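Local coordinates for protein 2-oxoglutarate-dependent dioxygenase DAO (Oryza sativa subsp. indica, PDB 6KUN) that probably oxidises the auxin indole-3-acetic acid irreversibly to inactive 2-oxoindole-3-acetic acid, using iron(II) and 2-oxoglutarate, at residues W222-L227 / H268-R273; L139-A144 / S258-L263; L85-G90 / R157-Q162; E186-L191 / V240-I245. All coordinates share one frame; numbering follows the deposited sequence.

How the interactions relate
The four contacts form two touching pairs on opposite sides of the chain's centre. Interactions 1 and 2 lie at one end of the molecule, where three loops meet: Trp-222 of interaction 1 packs on Leu-141 and Pro-260 of interaction 2, and Asn-224 and Arg-226 bond to Leu-263 O. Interaction 1 is a polar surface contact; interaction 2 is apolar and partly buried. Interactions 3 and 4 share the large sheet, where strands 151-158 and 242-249 are neighbours, and both touch 2-oxoglutarate. Interaction 3 joins strands by backbone bonds and a partly buried ion pair, while buried interaction 4 packs a loop against the arginine that holds the cosubstrate.

Interaction 1 of 4, residues W222-L227 / H268-R273; sequences WSNGRL and HPRRYR
The His-268 ring carries CZ of the Arg-226 guanidinium 3.9 Å above one face, offset toward the rim, with the two planes 50° apart. Gly-225 CA sits 3.6 Å above one face of the Arg-271 guanidinium, again off centre. Two edges also point at the 222-227 turn: Tyr-272 brings CE2 to Gly-225 N, and the Arg-270 guanidinium lies edge-on to Asn-224 OD1. The turn belongs to a Schellman motif that closes helix 217-222, with Asn-224 at positive phi as the C-prime residue, and Ser-223 to Arg-226 form a type I' beta turn. Gly-225 lies close under Arg-271, where a CB would run into CZ.

Asn-224 carries the polar link. Its CG stands anti to the backbone N (chi1 -162°), which swings the amide over the 268-273 loop. Its ND2 reaches Pro-269 O in a weak bond of 3.4 Å and also bonds to Leu-263 O. A leucine here removes both polar amide atoms and would probably leave Arg-271 N without its OD1 acceptor and Leu-263 O without one of its two donors, holding the 268-273 loop less firmly to the helix end.

The charged ends find further partners close by. Arg-226 forms a salt bridge with Asp-265 and donates from NE to Leu-263 O, both earlier in the loop that carries the poorly ordered His-268, which probably fixes its place over that ring; Tyr-272 OH bonds to Gln-220 of the same helix. Arg-271 N donates to Asn-224 OD1 over 2.8 Å, in the carbonyl plane and on a lone pair.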
# COMPACT_ATOMS: atom_id res chain seq x y z
N TRP B 222 -18.52 -25.71 16.30
CA TRP B 222 -18.48 -25.14 17.64
C TRP B 222 -19.67 -24.24 17.92
O TRP B 222 -20.12 -24.13 19.06
CB TRP B 222 -17.18 -24.37 17.80
CG TRP B 222 -16.99 -23.66 19.08
CD1 TRP B 222 -16.30 -24.12 20.19
CD2 TRP B 222 -17.42 -22.36 19.39
NE1 TRP B 222 -16.33 -23.17 21.17
CE2 TRP B 222 -17.00 -22.07 20.70
CE3 TRP B 222 -18.14 -21.38 18.68
CZ2 TRP B 222 -17.27 -20.86 21.31
CZ3 TRP B 222 -18.39 -20.18 19.29
CH2 TRP B 222 -17.97 -19.93 20.59
N SER B 223 -20.19 -23.57 16.90
CA SER B 223 -21.29 -22.63 17.11
C SER B 223 -22.65 -23.31 17.02
O SER B 223 -23.67 -22.63 17.02
CB SER B 223 -21.20 -21.50 16.11
OG SER B 223 -21.57 -21.94 14.82
N ASN B 224 -22.66 -24.63 16.91
CA ASN B 224 -23.86 -25.42 16.72
C ASN B 224 -24.64 -25.00 15.50
O ASN B 224 -25.86 -24.93 15.54
CB ASN B 224 -24.77 -25.39 17.93
CG ASN B 224 -25.75 -26.53 17.90
OD1 ASN B 224 -25.38 -27.65 17.61
ND2 ASN B 224 -27.02 -26.21 18.10
N GLY B 225 -23.94 -24.69 14.42
CA GLY B 225 -24.60 -24.30 13.19
C GLY B 225 -24.88 -22.82 13.04
O GLY B 225 -25.39 -22.42 11.99
N ARG B 226 -24.57 -22.00 14.03
CA ARG B 226 -24.95 -20.60 14.00
C ARG B 226 -24.01 -19.72 13.19
O ARG B 226 -24.40 -18.63 12.74
CB ARG B 226 -25.05 -20.08 15.43
CG ARG B 226 -26.21 -20.67 16.19
CD ARG B 226 -26.18 -20.31 17.66
NE ARG B 226 -27.30 -20.97 18.33
CZ ARG B 226 -28.56 -20.54 18.25
NH1 ARG B 226 -28.83 -19.46 17.54
NH2 ARG B 226 -29.53 -21.19 18.88
N LEU B 227 -22.79 -20.12 12.99
CA LEU B 227 -21.83 -19.33 12.19
C LEU B 227 -21.51 -20.11 10.93
O LEU B 227 -21.19 -21.31 11.00
CB LEU B 227 -20.56 -19.05 12.97
CG LEU B 227 -20.64 -18.40 14.35
CD1 LEU B 227 -19.27 -18.33 14.96
CD2 LEU B 227 -21.24 -17.05 14.27
N HIS B 268 -32.86 -24.94 18.07
CA HIS B 268 -31.59 -25.29 17.44
C HIS B 268 -30.97 -26.42 18.25
O HIS B 268 -30.18 -26.18 19.17
CB HIS B 268 -30.65 -24.09 17.35
CG HIS B 268 -31.24 -22.91 16.63
ND1 HIS B 268 -32.07 -22.01 17.25
CD2 HIS B 268 -31.10 -22.49 15.35
CE1 HIS B 268 -32.43 -21.08 16.38
NE2 HIS B 268 -31.86 -21.35 15.22
N PRO B 269 -31.34 -27.67 17.98
CA PRO B 269 -30.77 -28.80 18.73
C PRO B 269 -29.36 -29.14 18.24
O PRO B 269 -28.96 -28.79 17.13
CB PRO B 269 -31.73 -29.96 18.44
CG PRO B 269 -32.30 -29.63 17.09
CD PRO B 269 -32.33 -28.11 16.97
N ARG B 270 -28.63 -29.84 19.09
CA ARG B 270 -27.23 -30.16 18.86
C ARG B 270 -26.98 -30.83 17.51
O ARG B 270 -27.47 -31.92 17.23
CB ARG B 270 -26.77 -31.06 19.99
CG ARG B 270 -25.31 -31.50 19.87
CD ARG B 270 -24.62 -31.41 21.21
NE ARG B 270 -23.23 -31.88 21.14
CZ ARG B 270 -22.30 -31.37 20.33
NH1 ARG B 270 -22.60 -30.37 19.50
NH2 ARG B 270 -21.08 -31.86 20.35
N ARG B 271 -26.19 -30.16 16.67
CA ARG B 271 -26.05 -30.51 15.26
C ARG B 271 -24.99 -31.57 15.00
O ARG B 271 -25.17 -32.43 14.14
CB ARG B 271 -25.72 -29.26 14.42
CG ARG B 271 -26.85 -28.23 14.35
CD ARG B 271 -27.78 -28.47 13.17
NE ARG B 271 -27.54 -27.53 12.08
CZ ARG B 271 -27.81 -26.22 12.14
NH1 ARG B 271 -28.30 -25.69 13.26
NH2 ARG B 271 -27.57 -25.45 11.09
N TYR B 272 -23.88 -31.53 15.73
CA TYR B 272 -22.73 -32.36 15.41
C TYR B 272 -22.29 -33.11 16.64
O TYR B 272 -22.36 -32.58 17.76
CB TYR B 272 -21.58 -31.51 14.87
CG TYR B 272 -21.95 -30.68 13.66
CD1 TYR B 272 -21.99 -31.23 12.40
CD2 TYR B 272 -22.22 -29.33 13.78
CE1 TYR B 272 -22.29 -30.47 11.29
CE2 TYR B 272 -22.56 -28.56 12.69
CZ TYR B 272 -22.56 -29.15 11.44
OH TYR B 272 -22.90 -28.38 10.33
N ARG B 273 -21.84 -34.35 16.43
CA ARG B 273 -21.19 -35.06 17.53
C ARG B 273 -19.87 -34.37 17.85
O ARG B 273 -19.29 -33.68 16.99
CB ARG B 273 -20.97 -36.53 17.17
CG ARG B 273 -19.74 -36.82 16.36
CD ARG B 273 -19.80 -38.23 15.74
NE ARG B 273 -20.92 -38.36 14.81
CZ ARG B 273 -20.91 -39.13 13.72
NH1 ARG B 273 -19.84 -39.84 13.42
NH2 ARG B 273 -21.97 -39.17 12.94

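Interaction 2 of 4, residues L139-A144 / S258-L263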
# COMPACT_ATOMS: atom_id res chain seq x y z
N LEU B 139 -22.57 -14.27 20.69
CA LEU B 139 -23.47 -15.39 20.93
C LEU B 139 -23.80 -15.54 22.40
O LEU B 139 -24.24 -16.63 22.82
CB LEU B 139 -22.84 -16.68 20.42
CG LEU B 139 -22.45 -16.71 18.95
CD1 LEU B 139 -21.59 -17.93 18.61
CD2 LEU B 139 -23.69 -16.67 18.09
N GLY B 140 -23.60 -14.47 23.18
CA GLY B 140 -23.85 -14.48 24.61
C GLY B 140 -22.86 -15.28 25.43
O GLY B 140 -23.14 -15.63 26.58
N LEU B 141 -21.71 -15.60 24.86
CA LEU B 141 -20.72 -16.44 25.52
C LEU B 141 -19.61 -15.57 26.08
O LEU B 141 -18.96 -14.82 25.33
CB LEU B 141 -20.11 -17.46 24.56
CG LEU B 141 -21.01 -18.49 23.89
CD1 LEU B 141 -20.19 -19.25 22.87
CD2 LEU B 141 -21.59 -19.45 24.92
N HIS B 142 -19.36 -15.69 27.38
CA HIS B 142 -18.23 -15.02 28.02
C HIS B 142 -17.45 -16.07 28.80
O HIS B 142 -17.87 -17.22 28.94
CB HIS B 142 -18.72 -13.87 28.88
CG HIS B 142 -19.57 -12.89 28.12
ND1 HIS B 142 -20.95 -12.92 28.15
CD2 HIS B 142 -19.23 -11.89 27.27
CE1 HIS B 142 -21.42 -11.97 27.37
NE2 HIS B 142 -20.40 -11.33 26.83
N GLY B 143 -16.28 -15.69 29.27
CA GLY B 143 -15.38 -16.61 29.91
C GLY B 143 -14.50 -17.39 28.95
O GLY B 143 -13.39 -17.79 29.33
N ALA B 144 -14.94 -17.57 27.71
CA ALA B 144 -14.16 -18.31 26.73
C ALA B 144 -12.78 -17.68 26.57
O ALA B 144 -12.66 -16.47 26.41
CB ALA B 144 -14.88 -18.35 25.39
N SER B 258 -16.48 -29.21 20.39
CA SER B 258 -17.82 -29.44 20.93
C SER B 258 -18.52 -28.12 21.23
O SER B 258 -17.98 -27.27 21.93
CB SER B 258 -17.75 -30.28 22.22
OG SER B 258 -19.08 -30.58 22.65
N ALA B 259 -19.70 -27.95 20.68
CA ALA B 259 -20.44 -26.73 20.86
C ALA B 259 -20.70 -26.48 22.34
O ALA B 259 -20.89 -27.44 23.10
CB ALA B 259 -21.76 -26.77 20.09
N PRO B 260 -20.67 -25.23 22.79
CA PRO B 260 -21.10 -24.94 24.17
C PRO B 260 -22.60 -25.13 24.37
O PRO B 260 -23.41 -24.91 23.46
CB PRO B 260 -20.69 -23.47 24.35
CG PRO B 260 -19.62 -23.21 23.25
CD PRO B 260 -20.03 -24.08 22.12
N GLY B 261 -22.97 -25.52 25.58
CA GLY B 261 -24.38 -25.67 25.93
C GLY B 261 -25.34 -24.58 25.47
O GLY B 261 -26.43 -24.89 24.97
N GLU B 262 -24.98 -23.30 25.59
CA GLU B 262 -25.97 -22.25 25.42
C GLU B 262 -26.35 -22.00 23.96
O GLU B 262 -27.26 -21.20 23.70
CB GLU B 262 -25.47 -20.92 26.02
CG GLU B 262 -25.19 -20.96 27.52
CD GLU B 262 -23.74 -21.36 27.84
OE1 GLU B 262 -23.22 -22.32 27.22
OE2 GLU B 262 -23.15 -20.70 28.72
N LEU B 263 -25.70 -22.68 23.01
CA LEU B 263 -26.04 -22.52 21.60
C LEU B 263 -26.98 -23.61 21.08
O LEU B 263 -27.39 -23.54 19.91
CB LEU B 263 -24.78 -22.51 20.73
CG LEU B 263 -23.73 -21.45 21.07
CD1 LEU B 263 -24.38 -20.11 21.29
CD2 LEU B 263 -22.94 -21.86 22.29
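Leu-141 is the bump of this contact, and the hollow that takes it is made by Pro-260, Glu-262 and Leu-263. Its two methyls share the work. CD1 comes within 4.0 Å of Pro-260 CG, the leucine and the proline ring crossing at about a right angle. CD2 lies against the carboxylate end of Glu-262, whose chain bends at chi2 (90°), bringing OE1 to 4.0 Å from Leu-141 CD2 as a wall of the hollow. At its bottom Leu-141 and Leu-263 meet tip to tip, with CD2 of Leu-263 3.8 Å from CD2 of Leu-141 and equally close to CD1. The other branch of Leu-263 turns to Leu-139, where CD1 rests 3.9 Å from CB.

Both backbones bend to make this fit. Gly-140, at positive phi, is the C-prime residue of a Schellman motif ending helix 111-138, while a 3-10 turn over 261-263, with Leu-263 N bonded to Pro-260 O, brings the proline and the second leucine together. Trp-222 of helix 217-222 packs on Leu-139, Leu-141 and Pro-260 alike, joining three parts of the fold. No hydrogen bond crosses between the two segments, so the contact depends on apolar burial and the match of shapes.

Interaction 3 of 4, residues L85-G90 / R157-Q162; sequences LYEAFG and RYNYTQ. With AKG (2-oxoglutaric acid), chain G.
Tyr-86 sets CD1 of its ring over one face of Tyr-158, 3.4 Å from CE2, with the planes inclined at 38°, an oblique aromatic pair. Side by side and pointing the same way, the two tyrosines form a non-hydrogen-bonded antiparallel pair between strands 86-92 and 151-158 of the jelly-roll's large sheet. Tyr-86 OH goes on to Asn-156, whereas Tyr-158 OH donates to O4 of 2-oxoglutarate, at the edge of its ring; the modelled 2.4 Å is shorter than a normal hydrogen bond, and the exact length is doubtful.

The opposite face of the sheet is ionic. Glu-87 and Arg-157, a hydrogen-bonded pair with both backbone bonds made, also join through their side chains: the Arg-157 chain bends at chi3 (86°), turning NH2 and NE onto Glu-87 OE1 at 2.9 Å and 3.0 Å. Both nitrogens hold it in the guanidinium plane yet come from above the carboxylate plane. Asn-159 ND2 adds a third bond to OE1, 2.8 Å long and nearly straight at 165°, while its backbone N reaches Leu-85 O at 2.7 Å. Leu-85 packs CD1 on Asn-159 O and the edge of Tyr-160.

With OE2 bound to Tyr-76 and Lys-64, both carboxylate oxygens of buried Glu-87 are engaged, which probably keeps it ionised and fixed in rotation on the face turned from the cosubstrate.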
# COMPACT_ATOMS: atom_id res chain seq x y z
N LEU B 85 1.90 -22.71 -9.05
CA LEU B 85 2.26 -21.34 -9.01
C LEU B 85 2.34 -20.83 -7.54
O LEU B 85 2.59 -19.68 -7.31
CB LEU B 85 1.27 -20.53 -9.82
CG LEU B 85 1.04 -20.69 -11.33
CD1 LEU B 85 0.16 -19.57 -11.83
CD2 LEU B 85 2.31 -20.77 -12.13
N TYR B 86 2.12 -21.71 -6.59
CA TYR B 86 1.98 -21.37 -5.18
C TYR B 86 3.23 -21.75 -4.40
O TYR B 86 3.76 -22.85 -4.59
CB TYR B 86 0.75 -22.08 -4.59
CG TYR B 86 0.57 -21.92 -3.09
CD1 TYR B 86 0.25 -20.68 -2.54
CD2 TYR B 86 0.70 -23.00 -2.24
CE1 TYR B 86 0.08 -20.54 -1.18
CE2 TYR B 86 0.52 -22.86 -0.87
CZ TYR B 86 0.21 -21.61 -0.35
OH TYR B 86 0.03 -21.43 0.99
N GLU B 87 3.72 -20.83 -3.58
CA GLU B 87 4.78 -21.10 -2.63
C GLU B 87 4.45 -20.36 -1.34
O GLU B 87 3.65 -19.43 -1.33
CB GLU B 87 6.16 -20.72 -3.17
CG GLU B 87 6.45 -19.23 -3.25
CD GLU B 87 7.72 -18.93 -4.04
OE1 GLU B 87 7.60 -18.31 -5.13
OE2 GLU B 87 8.84 -19.30 -3.59
N ALA B 88 5.05 -20.81 -0.24
CA ALA B 88 4.62 -20.27 1.03
C ALA B 88 5.63 -20.56 2.11
O ALA B 88 6.53 -21.40 1.96
CB ALA B 88 3.25 -20.83 1.43
N PHE B 89 5.48 -19.83 3.22
CA PHE B 89 6.15 -20.07 4.49
C PHE B 89 5.06 -20.26 5.52
O PHE B 89 4.18 -19.39 5.64
CB PHE B 89 7.03 -18.88 4.92
CG PHE B 89 8.22 -18.62 4.05
CD1 PHE B 89 8.10 -17.91 2.87
CD2 PHE B 89 9.49 -19.02 4.47
CE1 PHE B 89 9.22 -17.62 2.09
CE2 PHE B 89 10.61 -18.75 3.70
CZ PHE B 89 10.49 -18.05 2.52
N GLY B 90 5.09 -21.38 6.23
CA GLY B 90 4.12 -21.67 7.26
C GLY B 90 4.76 -21.92 8.60
O GLY B 90 5.87 -22.48 8.68
N ARG B 157 2.66 -16.75 -1.62
CA ARG B 157 2.87 -16.08 -2.90
C ARG B 157 2.34 -16.94 -4.03
O ARG B 157 2.68 -18.12 -4.13
CB ARG B 157 4.35 -15.78 -3.13
CG ARG B 157 4.61 -14.93 -4.32
CD ARG B 157 6.04 -14.44 -4.34
NE ARG B 157 6.95 -15.38 -4.96
CZ ARG B 157 8.08 -15.02 -5.58
NH1 ARG B 157 8.41 -13.74 -5.65
NH2 ARG B 157 8.87 -15.93 -6.12
N TYR B 158 1.49 -16.35 -4.86
CA TYR B 158 0.98 -17.00 -6.08
C TYR B 158 1.68 -16.33 -7.26
O TYR B 158 1.54 -15.12 -7.46
CB TYR B 158 -0.55 -16.91 -6.17
CG TYR B 158 -1.27 -17.44 -4.93
CD1 TYR B 158 -1.31 -16.69 -3.76
CD2 TYR B 158 -1.87 -18.69 -4.92
CE1 TYR B 158 -1.93 -17.16 -2.63
CE2 TYR B 158 -2.50 -19.17 -3.79
CZ TYR B 158 -2.52 -18.40 -2.64
OH TYR B 158 -3.15 -18.86 -1.50
N ASN B 159 2.46 -17.10 -7.99
CA ASN B 159 3.31 -16.55 -9.05
C ASN B 159 2.55 -16.50 -10.37
O ASN B 159 2.74 -17.31 -11.28
CB ASN B 159 4.59 -17.36 -9.15
CG ASN B 159 5.45 -17.18 -7.95
OD1 ASN B 159 5.83 -16.05 -7.62
ND2 ASN B 159 5.74 -18.27 -7.24
N TYR B 160 1.68 -15.51 -10.46
CA TYR B 160 0.90 -15.27 -11.65
C TYR B 160 1.76 -14.75 -12.79
O TYR B 160 2.81 -14.14 -12.57
CB TYR B 160 -0.19 -14.25 -11.34
CG TYR B 160 -1.24 -14.69 -10.34
CD1 TYR B 160 -1.55 -16.04 -10.17
CD2 TYR B 160 -1.93 -13.75 -9.59
CE1 TYR B 160 -2.51 -16.43 -9.29
CE2 TYR B 160 -2.91 -14.14 -8.70
CZ TYR B 160 -3.19 -15.48 -8.56
OH TYR B 160 -4.16 -15.85 -7.68
N THR B 161 1.29 -15.00 -14.01
CA THR B 161 1.91 -14.52 -15.23
C THR B 161 0.79 -14.12 -16.18
O THR B 161 -0.41 -14.25 -15.88
CB THR B 161 2.77 -15.61 -15.86
OG1 THR B 161 1.87 -16.59 -16.39
CG2 THR B 161 3.71 -16.26 -14.81
N GLN B 162 1.18 -13.64 -17.37
CA GLN B 162 0.15 -13.28 -18.35
C GLN B 162 -0.75 -14.48 -18.66
O GLN B 162 -1.96 -14.32 -18.89
CB GLN B 162 0.80 -12.75 -19.63
CG GLN B 162 1.59 -11.44 -19.46
CD GLN B 162 0.71 -10.19 -19.40
OE1 GLN B 162 -0.52 -10.26 -19.55
NE2 GLN B 162 1.34 -9.03 -19.18
C1 AKG G . -7.37 -19.14 2.36
O1 AKG G . -7.32 -18.07 3.00
O2 AKG G . -7.46 -20.25 2.93
C2 AKG G . -7.31 -19.10 0.90
O5 AKG G . -8.22 -19.56 0.23
C3 AKG G . -6.11 -18.48 0.22
C4 AKG G . -5.70 -17.22 0.96
C5 AKG G . -4.51 -16.59 0.26
O3 AKG G . -4.67 -15.48 -0.30
O4 AKG G . -3.42 -17.20 0.27

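Interaction 4 of 4, residues E186-L191 / V240-I245; sequences ECVGGL and VPRVSI. With AKG (2-oxoglutaric acid), chain G.
The backbone of Val-188, in the loop 186-191, passes Arg-242 at the start of strand 242-249 with their CA atoms 5.6 Å apart. Val-188 fits its two methyls to different partners. CG1, anti to the backbone N (chi1 -170°), lies 3.6 Å from Arg-242 CB, while CG2 presses on CG2 of Val-240 at 3.3 Å, tighter than usual for carbon atoms, and also meets Pro-241 O.

From there Arg-242 runs out extended from CG to NE beneath the loop, and Gly-189 O lies 3.1 Å from its CD, at the guanidinium edge. The extended chain carries the guanidinium to the 5-carboxylate of 2-oxoglutarate, which it meets edge-on: NH1 and NH2 both donate to O3, at 2.5 Å each, although O3 is too close to CZ in the model and its exact place is doubtful. Ser-244 OG lies 2.9 Å from O4 and bonds to Asn-156. Arg-242, Val-243 and Ser-244 thus make the Arg-X-Ser signature with which this dioxygenase family holds 2-oxoglutarate. A leucine in place of Arg-242 would probably leave the 5-carboxylate without its positive mate and the carbonyl of Gly-189 without its close neighbour.

Strand 242-249 lies between strands 179-183 and 151-158 in the large sheet. Arg-242 pairs by backbone with Tyr-158 and packs on its side chain, and Val-243 rests on Val-53 of helix 43-57. Within the loop, Cys-187 forms a disulfide with Cys-187 of the second subunit, and Leu-191 begins strand 191-194 against His-232 and Val-234 of strand 232-235.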
# COMPACT_ATOMS: atom_id res chain seq x y z
N GLU B 186 -2.76 -5.53 -1.47
CA GLU B 186 -3.51 -4.34 -1.82
C GLU B 186 -3.69 -4.20 -3.33
O GLU B 186 -4.72 -3.72 -3.79
CB GLU B 186 -2.80 -3.08 -1.29
CG GLU B 186 -2.43 -3.12 0.17
CD GLU B 186 -1.66 -1.87 0.60
OE1 GLU B 186 -0.81 -1.99 1.50
OE2 GLU B 186 -1.92 -0.78 0.02
N CYS B 187 -2.70 -4.64 -4.10
CA CYS B 187 -2.73 -4.42 -5.54
C CYS B 187 -3.42 -5.54 -6.31
O CYS B 187 -4.05 -5.27 -7.33
CB CYS B 187 -1.30 -4.25 -6.05
SG CYS B 187 -0.43 -3.03 -5.04
N VAL B 188 -3.31 -6.77 -5.83
CA VAL B 188 -3.81 -7.94 -6.53
C VAL B 188 -4.91 -8.51 -5.65
O VAL B 188 -4.64 -9.00 -4.54
CB VAL B 188 -2.71 -8.98 -6.78
CG1 VAL B 188 -3.20 -10.06 -7.71
CG2 VAL B 188 -1.45 -8.28 -7.33
N GLY B 189 -6.14 -8.41 -6.11
CA GLY B 189 -7.25 -9.01 -5.38
C GLY B 189 -7.38 -10.47 -5.72
O GLY B 189 -6.41 -11.24 -5.68
N GLY B 190 -8.59 -10.88 -6.09
CA GLY B 190 -8.85 -12.23 -6.50
C GLY B 190 -9.67 -13.05 -5.52
O GLY B 190 -10.29 -14.04 -5.94
N LEU B 191 -9.67 -12.70 -4.23
CA LEU B 191 -10.44 -13.47 -3.27
C LEU B 191 -11.92 -13.29 -3.55
O LEU B 191 -12.40 -12.17 -3.76
CB LEU B 191 -10.13 -13.06 -1.83
CG LEU B 191 -10.90 -13.83 -0.75
CD1 LEU B 191 -10.61 -15.32 -0.67
CD2 LEU B 191 -10.64 -13.20 0.61
N VAL B 240 0.53 -10.27 -12.19
CA VAL B 240 1.62 -10.05 -11.24
C VAL B 240 1.44 -10.95 -10.02
O VAL B 240 0.32 -11.34 -9.69
CB VAL B 240 1.69 -8.57 -10.83
CG1 VAL B 240 1.81 -7.70 -12.06
CG2 VAL B 240 0.44 -8.18 -10.05
N PRO B 241 2.52 -11.33 -9.34
CA PRO B 241 2.38 -12.19 -8.15
C PRO B 241 1.46 -11.57 -7.09
O PRO B 241 1.52 -10.37 -6.83
CB PRO B 241 3.81 -12.31 -7.62
CG PRO B 241 4.69 -11.95 -8.78
CD PRO B 241 3.92 -11.00 -9.65
N ARG B 242 0.66 -12.42 -6.46
CA ARG B 242 -0.19 -12.01 -5.35
C ARG B 242 0.36 -12.54 -4.03
O ARG B 242 0.52 -13.75 -3.86
CB ARG B 242 -1.63 -12.50 -5.57
CG ARG B 242 -2.52 -12.36 -4.34
CD ARG B 242 -3.95 -12.78 -4.65
NE ARG B 242 -4.80 -12.72 -3.47
CZ ARG B 242 -4.77 -13.61 -2.48
NH1 ARG B 242 -3.93 -14.64 -2.54
NH2 ARG B 242 -5.58 -13.49 -1.44
N VAL B 243 0.64 -11.63 -3.10
CA VAL B 243 1.20 -11.98 -1.81
C VAL B 243 0.16 -11.75 -0.72
O VAL B 243 -0.55 -10.72 -0.70
CB VAL B 243 2.50 -11.21 -1.52
CG1 VAL B 243 2.93 -11.48 -0.12
CG2 VAL B 243 3.57 -11.65 -2.51
N SER B 244 0.04 -12.72 0.17
CA SER B 244 -0.93 -12.62 1.24
C SER B 244 -0.35 -13.19 2.51
O SER B 244 0.63 -13.93 2.49
CB SER B 244 -2.25 -13.33 0.88
OG SER B 244 -2.12 -14.72 0.81
N ILE B 245 -0.98 -12.83 3.61
CA ILE B 245 -0.61 -13.29 4.94
C ILE B 245 -1.91 -13.75 5.61
O ILE B 245 -2.95 -13.06 5.54
CB ILE B 245 0.06 -12.17 5.73
CG1 ILE B 245 1.20 -11.56 4.93
CG2 ILE B 245 0.59 -12.65 7.02
CD1 ILE B 245 1.69 -10.29 5.49
C1 AKG G . -7.37 -19.14 2.36
O1 AKG G . -7.32 -18.07 3.00
O2 AKG G . -7.46 -20.25 2.93
C2 AKG G . -7.31 -19.10 0.90
O5 AKG G . -8.22 -19.56 0.23
C3 AKG G . -6.11 -18.48 0.22
C4 AKG G . -5.70 -17.22 0.96
C5 AKG G . -4.51 -16.59 0.26
O3 AKG G . -4.67 -15.48 -0.30
O4 AKG G . -3.42 -17.20 0.27